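PDB 4ALY: P35 antigen from Borrelia burgdorferi, which is an outer surface lipoprotein of the Lyme disease spirochaete, reported to be needed for infection through a tick bite. Local coordinates for residues E183-I188 against N208-L213. Sequence-based numbering, arbitrary orientation.
Sequences EISAKI and NDFEKL
Ile-184 and Phe-210 mark the register of two helices; the axes of segments 183-188 and 208-213 come within 11.9 Å at 161°, nearly antiparallel, a spacing wide enough for an aromatic ring to enter between them. The Phe-210 ring spans the distance between the helices and meets helix 163-189 through CE1, CZ and CE2. With CG1 lying opposite the carbonyl carbon (chi1 -82°), Ile-184 turns CG2 to the ring, 3.8 Å from Phe-210 CZ, and the two side chains run past one another, pointing opposite ways. One turn later in that helix, Ile-188 extends its longer branch, bringing CD1 to 3.7 Å from Phe-210 CE2. The hydroxyl of Ser-185 also borders the ring, OG standing 3.7 Å from Phe-210 CE1, yet its hydrogen bond is to the carbonyl oxygen of Met-181 in its own helix, so this buried polar atom is satisfied without a partner in segment 208-213. All three approach the ring obliquely. Ile-184 also points CD1 at Leu-213 CD2, tip to tip at 3.9 Å. No hydrogen bond joins the segments. Helix 254-275 touches Ile-184 and Leu-213, while helix 70-95 touches Ser-185, Ile-188 and Phe-210, placing this layer in the buried core of an all-helical bundle within the Borrelia BbCRASP-1 family region.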
# COMPACT_ATOMS: atom_id res chain seq x y z
N GLU A 183 4.87 4.63 -8.21
CA GLU A 183 5.57 5.85 -8.57
C GLU A 183 6.94 5.43 -9.13
O GLU A 183 7.40 5.92 -10.20
CB GLU A 183 5.85 6.68 -7.35
CG GLU A 183 4.72 7.56 -6.87
CD GLU A 183 5.18 8.40 -5.69
OE1 GLU A 183 6.21 9.10 -5.81
OE2 GLU A 183 4.54 8.34 -4.64
N ILE A 184 7.56 4.51 -8.39
CA ILE A 184 8.86 3.97 -8.75
C ILE A 184 8.79 3.21 -10.09
O ILE A 184 9.68 3.38 -10.88
CB ILE A 184 9.47 3.13 -7.60
CG1 ILE A 184 10.14 4.04 -6.58
CG2 ILE A 184 10.42 2.02 -8.09
CD1 ILE A 184 10.18 3.42 -5.21
N SER A 185 7.74 2.43 -10.38
CA SER A 185 7.67 1.77 -11.67
C SER A 185 7.48 2.76 -12.81
O SER A 185 8.00 2.55 -13.90
CB SER A 185 6.60 0.69 -11.70
OG SER A 185 6.81 -0.27 -10.71
N ALA A 186 6.72 3.84 -12.57
CA ALA A 186 6.48 4.87 -13.57
C ALA A 186 7.76 5.67 -13.80
O ALA A 186 8.10 5.95 -14.95
CB ALA A 186 5.31 5.80 -13.17
N LYS A 187 8.46 6.03 -12.71
CA LYS A 187 9.79 6.63 -12.83
C LYS A 187 10.73 5.85 -13.75
O LYS A 187 11.31 6.42 -14.65
CB LYS A 187 10.43 6.85 -11.45
CG LYS A 187 9.97 8.17 -10.86
CD LYS A 187 10.41 8.38 -9.42
CE LYS A 187 10.14 9.86 -9.15
NZ LYS A 187 9.98 10.24 -7.73
N ILE A 188 10.86 4.54 -13.51
CA ILE A 188 11.81 3.69 -14.22
C ILE A 188 11.43 3.55 -15.68
O ILE A 188 12.28 3.75 -16.56
CB ILE A 188 11.90 2.26 -13.58
CG1 ILE A 188 12.59 2.32 -12.22
CG2 ILE A 188 12.53 1.24 -14.55
CD1 ILE A 188 12.70 0.97 -11.56
N ASN A 208 17.16 -4.21 -6.01
CA ASN A 208 16.98 -4.48 -4.59
C ASN A 208 15.85 -3.64 -3.97
O ASN A 208 15.12 -4.11 -3.11
CB ASN A 208 18.30 -4.33 -3.83
CG ASN A 208 19.28 -5.47 -4.15
OD1 ASN A 208 18.88 -6.64 -4.25
ND2 ASN A 208 20.55 -5.14 -4.31
N ASP A 209 15.70 -2.39 -4.41
CA ASP A 209 14.59 -1.58 -3.96
C ASP A 209 13.24 -2.32 -4.16
O ASP A 209 12.44 -2.43 -3.22
CB ASP A 209 14.66 -0.22 -4.62
CG ASP A 209 15.76 0.69 -3.98
OD1 ASP A 209 16.45 0.21 -3.04
OD2 ASP A 209 15.92 1.88 -4.38
N PHE A 210 13.02 -2.92 -5.33
CA PHE A 210 11.82 -3.73 -5.58
C PHE A 210 11.62 -4.82 -4.57
O PHE A 210 10.50 -5.07 -4.14
CB PHE A 210 11.76 -4.33 -7.00
CG PHE A 210 11.23 -3.36 -8.00
CD1 PHE A 210 10.03 -2.64 -7.70
CD2 PHE A 210 11.91 -3.08 -9.18
CE1 PHE A 210 9.51 -1.68 -8.59
CE2 PHE A 210 11.42 -2.12 -10.06
CZ PHE A 210 10.22 -1.42 -9.78
N GLU A 211 12.71 -5.44 -4.16
CA GLU A 211 12.65 -6.50 -3.17
C GLU A 211 12.21 -6.07 -1.81
O GLU A 211 11.51 -6.83 -1.12
CB GLU A 211 14.02 -7.14 -3.06
CG GLU A 211 14.00 -8.58 -3.52
CD GLU A 211 15.28 -9.01 -4.20
OE1 GLU A 211 16.35 -8.35 -4.06
OE2 GLU A 211 15.21 -10.03 -4.91
N LYS A 212 12.64 -4.90 -1.37
CA LYS A 212 12.21 -4.40 -0.07
C LYS A 212 10.76 -3.96 -0.14
O LYS A 212 9.97 -4.26 0.76
CB LYS A 212 13.14 -3.30 0.44
CG LYS A 212 14.38 -3.91 1.08
CD LYS A 212 15.56 -2.96 0.98
CE LYS A 212 16.82 -3.67 0.54
NZ LYS A 212 17.65 -2.54 0.08
N LEU A 213 10.41 -3.30 -1.22
CA LEU A 213 9.03 -2.98 -1.49
C LEU A 213 8.10 -4.18 -1.40
O LEU A 213 7.08 -4.08 -0.70
CB LEU A 213 8.92 -2.30 -2.83
CG LEU A 213 8.54 -0.82 -2.87
CD1 LEU A 213 8.70 -0.02 -1.58
CD2 LEU A 213 9.14 -0.16 -4.11